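Mandalate racemase/muconate lactonizing enzyme (Unidentified, PDB 4E4U) is a putative enolase-superfamily enzyme of the mandelate racemase/muconate lactonizing family, whose members typically abstract a proton next to a carboxylate with help from magnesium. Local coordinates at residues Y22-K27 / P52-V57; L158-V163 / I336-G341. All coordinates share one frame; numbering follows the deposited sequence.

Contact 1: Y22-K27 / P52-V57; sequences YWIFVK and PIIDDV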
loop_
_atom_site.group_PDB
_atom_site.type_symbol
_atom_site.label_atom_id
_atom_site.label_comp_id
_atom_site.label_asym_id
_atom_site.label_seq_id
_atom_site.Cartn_x
_atom_site.Cartn_y
_atom_site.Cartn_z
ATOM N N TYR A 22 -41.708 14.075 -13.466
ATOM C CA TYR A 22 -42.446 12.989 -14.104
ATOM C C TYR A 22 -41.929 11.661 -13.602
ATOM O O TYR A 22 -40.780 11.555 -13.174
ATOM C CB TYR A 22 -42.350 13.054 -15.642
ATOM C CG TYR A 22 -40.930 13.156 -16.139
ATOM C CD1 TYR A 22 -40.133 12.020 -16.277
ATOM C CD2 TYR A 22 -40.365 14.390 -16.430
ATOM C CE1 TYR A 22 -38.815 12.114 -16.698
ATOM C CE2 TYR A 22 -39.057 14.494 -16.860
ATOM C CZ TYR A 22 -38.284 13.358 -16.985
ATOM O OH TYR A 22 -36.983 13.485 -17.405
ATOM N N TRP A 23 -42.788 10.651 -13.655
ATOM C CA TRP A 23 -42.405 9.292 -13.293
ATOM C C TRP A 23 -42.573 8.386 -14.500
ATOM O O TRP A 23 -43.569 8.477 -15.222
ATOM C CB TRP A 23 -43.249 8.791 -12.122
ATOM C CG TRP A 23 -43.096 9.626 -10.884
ATOM C CD1 TRP A 23 -41.991 10.346 -10.507
ATOM C CD2 TRP A 23 -44.086 9.850 -9.867
ATOM N NE1 TRP A 23 -42.231 10.988 -9.313
ATOM C CE2 TRP A 23 -43.508 10.701 -8.900
ATOM C CE3 TRP A 23 -45.399 9.405 -9.681
ATOM C CZ2 TRP A 23 -44.210 11.130 -7.768
ATOM C CZ3 TRP A 23 -46.091 9.826 -8.549
ATOM C CH2 TRP A 23 -45.495 10.676 -7.610
ATOM N N ILE A 24 -41.584 7.524 -14.718
ATOM C CA ILE A 24 -41.572 6.646 -15.879
ATOM C C ILE A 24 -41.960 5.234 -15.474
ATOM O O ILE A 24 -41.179 4.540 -14.816
ATOM C CB ILE A 24 -40.173 6.606 -16.529
ATOM C CG1 ILE A 24 -39.690 8.017 -16.872
ATOM C CG2 ILE A 24 -40.197 5.730 -17.769
ATOM C CD1 ILE A 24 -38.231 8.070 -17.309
ATOM N N PHE A 25 -43.156 4.802 -15.870
ATOM C CA PHE A 25 -43.627 3.463 -15.527
ATOM C C PHE A 25 -43.637 2.556 -16.744
ATOM O O PHE A 25 -43.896 3.006 -17.861
ATOM C CB PHE A 25 -45.042 3.511 -14.935
ATOM C CG PHE A 25 -45.158 4.352 -13.694
ATOM C CD1 PHE A 25 -44.438 4.038 -12.549
ATOM C CD2 PHE A 25 -46.013 5.448 -13.665
ATOM C CE1 PHE A 25 -44.555 4.815 -11.403
ATOM C CE2 PHE A 25 -46.135 6.217 -12.526
ATOM C CZ PHE A 25 -45.402 5.907 -11.395
ATOM N N VAL A 26 -43.371 1.274 -16.522
ATOM C CA VAL A 26 -43.539 0.272 -17.566
ATOM C C VAL A 26 -44.471 -0.830 -17.073
ATOM O O VAL A 26 -44.426 -1.219 -15.897
ATOM C CB VAL A 26 -42.183 -0.327 -18.007
ATOM C CG1 VAL A 26 -41.362 0.720 -18.753
ATOM C CG2 VAL A 26 -41.409 -0.879 -16.808
ATOM N N LYS A 27 -45.340 -1.302 -17.962
ATOM C CA LYS A 27 -46.231 -2.417 -17.657
ATOM C C LYS A 27 -45.964 -3.558 -18.628
ATOM O O LYS A 27 -45.996 -3.368 -19.844
ATOM C CB LYS A 27 -47.699 -1.981 -17.712
ATOM C CG LYS A 27 -48.110 -1.082 -16.555
ATOM C CD LYS A 27 -49.581 -0.660 -16.639
ATOM C CE LYS A 27 -50.532 -1.842 -16.490
ATOM N NZ LYS A 27 -51.958 -1.441 -16.582
ATOM N N PRO A 52 -38.844 6.000 -26.936
ATOM C CA PRO A 52 -38.255 5.070 -27.908
ATOM C C PRO A 52 -37.059 4.279 -27.366
ATOM O O PRO A 52 -36.818 3.167 -27.835
ATOM C CB PRO A 52 -37.827 5.982 -29.068
ATOM C CG PRO A 52 -37.757 7.345 -28.484
ATOM C CD PRO A 52 -38.803 7.391 -27.422
ATOM N N ILE A 53 -36.331 4.817 -26.390
ATOM C CA ILE A 53 -35.268 4.038 -25.761
ATOM C C ILE A 53 -35.848 2.774 -25.121
ATOM O O ILE A 53 -35.332 1.660 -25.309
ATOM C CB ILE A 53 -34.546 4.856 -24.677
ATOM C CG1 ILE A 53 -33.659 5.928 -25.316
ATOM C CG2 ILE A 53 -33.698 3.952 -23.794
ATOM C CD1 ILE A 53 -33.077 6.891 -24.312
ATOM N N ILE A 54 -36.932 2.943 -24.370
ATOM C CA ILE A 54 -37.536 1.821 -23.664
ATOM C C ILE A 54 -38.046 0.770 -24.650
ATOM O O ILE A 54 -37.833 -0.434 -24.450
ATOM C CB ILE A 54 -38.663 2.296 -22.737
ATOM C CG1 ILE A 54 -38.082 3.150 -21.605
ATOM C CG2 ILE A 54 -39.429 1.118 -22.162
ATOM C CD1 ILE A 54 -39.111 4.038 -20.927
ATOM N N ASP A 55 -38.683 1.216 -25.730
ATOM C CA ASP A 55 -39.137 0.295 -26.772
ATOM C C ASP A 55 -37.956 -0.507 -27.326
ATOM O O ASP A 55 -38.054 -1.718 -27.535
ATOM C CB ASP A 55 -39.814 1.057 -27.918
ATOM C CG ASP A 55 -41.241 1.458 -27.604
ATOM O OD1 ASP A 55 -41.811 0.959 -26.613
ATOM O OD2 ASP A 55 -41.794 2.272 -28.372
ATOM N N ASP A 56 -36.839 0.172 -27.557
ATOM C CA ASP A 56 -35.671 -0.471 -28.138
ATOM C C ASP A 56 -35.105 -1.555 -27.222
ATOM O O ASP A 56 -34.828 -2.674 -27.663
ATOM C CB ASP A 56 -34.604 0.577 -28.446
ATOM C CG ASP A 56 -33.453 0.015 -29.250
ATOM O OD1 ASP A 56 -33.637 -0.188 -30.471
ATOM O OD2 ASP A 56 -32.370 -0.217 -28.672
ATOM N N VAL A 57 -34.940 -1.228 -25.945
ATOM C CA VAL A 57 -34.390 -2.182 -24.988
ATOM C C VAL A 57 -35.321 -3.384 -24.851
ATOM O O VAL A 57 -34.881 -4.532 -24.841
ATOM C CB VAL A 57 -34.181 -1.525 -23.613
ATOM C CG1 VAL A 57 -33.675 -2.545 -22.593
ATOM C CG2 VAL A 57 -33.206 -0.349 -23.727
#

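Contact 2: L158-V163 / I336-G341; sequences LGFTAV and IMTWGG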
loop_
_atom_site.group_PDB
_atom_site.type_symbol
_atom_site.label_atom_id
_atom_site.label_comp_id
_atom_site.label_asym_id
_atom_site.label_seq_id
_atom_site.Cartn_x
_atom_site.Cartn_y
_atom_site.Cartn_z
ATOM N N LEU A 158 -45.192 13.282 14.023
ATOM C CA LEU A 158 -45.771 12.231 13.186
ATOM C C LEU A 158 -45.146 10.873 13.481
ATOM O O LEU A 158 -45.737 9.833 13.168
ATOM C CB LEU A 158 -45.589 12.542 11.702
ATOM C CG LEU A 158 -46.230 13.787 11.102
ATOM C CD1 LEU A 158 -45.911 13.812 9.624
ATOM C CD2 LEU A 158 -47.727 13.788 11.319
ATOM N N GLY A 159 -43.942 10.879 14.052
ATOM C CA GLY A 159 -43.251 9.649 14.394
ATOM C C GLY A 159 -41.929 9.428 13.680
ATOM O O GLY A 159 -41.259 8.426 13.934
ATOM N N PHE A 160 -41.545 10.337 12.784
ATOM C CA PHE A 160 -40.260 10.210 12.096
ATOM C C PHE A 160 -39.092 10.237 13.074
ATOM O O PHE A 160 -39.081 11.016 14.038
ATOM C CB PHE A 160 -40.061 11.335 11.077
ATOM C CG PHE A 160 -40.731 11.093 9.751
ATOM C CD1 PHE A 160 -40.227 10.148 8.865
ATOM C CD2 PHE A 160 -41.850 11.827 9.381
ATOM C CE1 PHE A 160 -40.823 9.937 7.635
ATOM C CE2 PHE A 160 -42.457 11.618 8.147
ATOM C CZ PHE A 160 -41.943 10.671 7.278
ATOM N N THR A 161 -38.108 9.385 12.805
ATOM C CA THR A 161 -36.902 9.277 13.627
ATOM C C THR A 161 -35.656 9.791 12.903
ATOM O O THR A 161 -34.538 9.608 13.385
ATOM C CB THR A 161 -36.648 7.824 14.062
ATOM O OG1 THR A 161 -36.448 7.009 12.902
ATOM C CG2 THR A 161 -37.829 7.294 14.851
ATOM N N ALA A 162 -35.848 10.426 11.749
ATOM C CA ALA A 162 -34.755 11.043 10.999
ATOM C C ALA A 162 -35.351 12.029 10.007
ATOM O O ALA A 162 -36.457 11.813 9.503
ATOM C CB ALA A 162 -33.924 9.990 10.273
ATOM N N VAL A 163 -34.630 13.117 9.742
ATOM C CA VAL A 163 -35.082 14.119 8.781
ATOM C C VAL A 163 -33.891 14.564 7.945
ATOM O O VAL A 163 -32.756 14.569 8.435
ATOM C CB VAL A 163 -35.741 15.345 9.468
ATOM C CG1 VAL A 163 -37.037 14.938 10.171
ATOM C CG2 VAL A 163 -34.766 16.019 10.445
ATOM N N ILE A 336 -41.128 9.895 0.752
ATOM C CA ILE A 336 -41.527 11.218 0.306
ATOM C C ILE A 336 -42.704 11.621 1.178
ATOM O O ILE A 336 -43.840 11.205 0.954
ATOM C CB ILE A 336 -41.835 11.249 -1.197
ATOM C CG1 ILE A 336 -40.563 10.876 -1.972
ATOM C CG2 ILE A 336 -42.321 12.627 -1.605
ATOM C CD1 ILE A 336 -40.726 10.768 -3.473
ATOM N N MET A 337 -42.395 12.401 2.213
ATOM C CA MET A 337 -43.341 12.687 3.289
ATOM C C MET A 337 -43.914 11.370 3.808
ATOM O O MET A 337 -43.137 10.470 4.127
ATOM C CB MET A 337 -44.389 13.711 2.851
ATOM C CG MET A 337 -43.718 15.040 2.522
ATOM S SD MET A 337 -44.803 16.409 2.175
ATOM C CE MET A 337 -45.496 15.841 0.655
ATOM N N THR A 338 -45.236 11.229 3.875
ATOM C CA THR A 338 -45.814 9.976 4.367
ATOM C C THR A 338 -46.552 9.187 3.281
ATOM O O THR A 338 -47.474 8.426 3.577
ATOM C CB THR A 338 -46.738 10.202 5.579
ATOM O OG1 THR A 338 -47.833 11.041 5.202
ATOM C CG2 THR A 338 -45.968 10.869 6.709
ATOM N N TRP A 339 -46.128 9.380 2.035
ATOM C CA TRP A 339 -46.643 8.648 0.872
ATOM C C TRP A 339 -48.099 8.950 0.542
ATOM O O TRP A 339 -48.785 8.126 -0.072
ATOM C CB TRP A 339 -46.447 7.132 1.015
ATOM C CG TRP A 339 -45.016 6.700 1.159
ATOM C CD1 TRP A 339 -44.451 6.096 2.244
ATOM C CD2 TRP A 339 -43.974 6.823 0.184
ATOM N NE1 TRP A 339 -43.125 5.832 2.005
ATOM C CE2 TRP A 339 -42.806 6.269 0.739
ATOM C CE3 TRP A 339 -43.916 7.349 -1.112
ATOM C CZ2 TRP A 339 -41.589 6.229 0.055
ATOM C CZ3 TRP A 339 -42.707 7.312 -1.793
ATOM C CH2 TRP A 339 -41.559 6.759 -1.207
ATOM N N GLY A 340 -48.574 10.125 0.951
ATOM C CA GLY A 340 -49.910 10.567 0.589
ATOM C C GLY A 340 -49.877 11.309 -0.733
ATOM O O GLY A 340 -48.998 11.076 -1.570
ATOM N N GLY A 341 -50.837 12.205 -0.930
ATOM C CA GLY A 341 -50.865 13.028 -2.124
ATOM C C GLY A 341 -50.887 12.219 -3.406
ATOM O O GLY A 341 -51.552 11.185 -3.487
#

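Contact 1: Y22-K27 / P52-V57
Val-26 CA on the extended segment 22-27 and Ile-54 CA on the helical segment 52-57 are the closest CA atoms of the two backbones, 8.7 Å apart, which leaves a full side-chain layer between them. Helix 47-61 is kinked at Pro-52, whose N makes no bond to the turn before; past it helical bonding holds, Asp-56 N to Pro-52 O at 3.0 Å, and Ile-54 faces the strand.

Ile-24 and Val-26, two residues apart on the strand, both meet Ile-54, and both branches of Ile-54 are used. Its CD1 reaches CG2 of Ile-24 at 3.7 Å, while its CG2 meets CG1 of Val-26 at 3.9 Å. The two arms of one beta-branched side chain thus span two successive inward residues of the strand. On Ile-24 it is the short branch that touches: CG2 lies opposite the backbone N about CA-CB (chi1 -55°, measured to CG1). The side chains cross obliquely, and the contact is wholly apolar, 106 Å² in all, between buried residues.

Ile-54 also packs on Thr-8 of strand 3-12 and Ile-40 of strand 35-40, so it touches all three strands of the sheet. Phe-25 sets out away from the helix, and its side chain touches Leu-370. Val-57, on the same helix as Ile-54, packs on helix 88-109, and Asp-56 OD2 accepts a hydrogen bond from Gly-46 N of a second subunit. A helix laid by apolar side chains against one face of a three-stranded antiparallel meander is the alpha+beta architecture of the enolase-superfamily N-terminal domain, which in this family caps the barrel.

Contact 2: L158-V163 / I336-G341
The ring of Phe-160 meets the turn at Met-337 and Thr-338, its edge at Met-337 O, and this is the tight part of the contact. CZ of Phe-160 stands 3.4 Å from Met-337 O, which lies close to the ring plane, so the carbonyl oxygen faces the C-H rim. The neighbouring CE2 of Phe-160 is 3.9 Å from CG2 of Thr-338, which approaches obliquely. With CG opposite its own carbonyl carbon (chi1 -82°), the ring extends from the loop just before strand 162-165 toward the turn. Its other neighbours include Ser-127 and Thr-129 of strand 125-130 and the ring of Trp-353, which place it beside barrel strand 125-130.

The loop presents these groups through a type II' beta turn from Ile-336 to Trp-339, closed by Trp-339 N to Ile-336 O at 3.1 Å. Met-337 takes the first inner corner with a positive phi of 51°; its side chain sets out away from Phe-160, and only its backbone closes on the ring. Thr-129 OG1 bonds to Met-337 N and helps fix the turn.

Toward solvent the fit slackens. Leu-158, an exposed residue, brings CD1 to 4.1 Å from Thr-338 CG2, the two side chains crossing nearly at right angles. Leu-158 also borders a bound dithiol, (2R,3S)-1,4-dimercaptobutane-2,3-diol, probably from the crystallisation liquor, in a pocket shared with Tyr-132, Cys-151, Glu-154 and Asn-155. Behind it, Gly-159 ends helix 145-158 in a Schellman motif.

The contact buries Met-337 O, which has no hydrogen-bond partner in the model. The weakly positive C-H edge of Phe-160 may offset part of that cost; the junction thus rests mainly on van der Waals packing, to which this weak attraction may add.

In the fold
From the N terminus the chain forms strands 3-12, 22-30 and 35-40, then turns back in helix 47-61; contact 1 closes this short loop, with 24 residues between its segments, inside the N-terminal domain. Contact 2 opens later and closes a much longer one: 172 residues separate 158-163 from 336-341, and in them the chain runs round most of the barrel before strand 333-335 returns beside 125-130. The contacts follow in series, neither nested nor crossed. The centres of contact 1 and contact 2 lie about 29 Å apart, although the nearest atoms of contact 1 and contact 2 are about 6 Å apart. Trp-23 and Trp-339 both meet His-343, a local bridge between the domains.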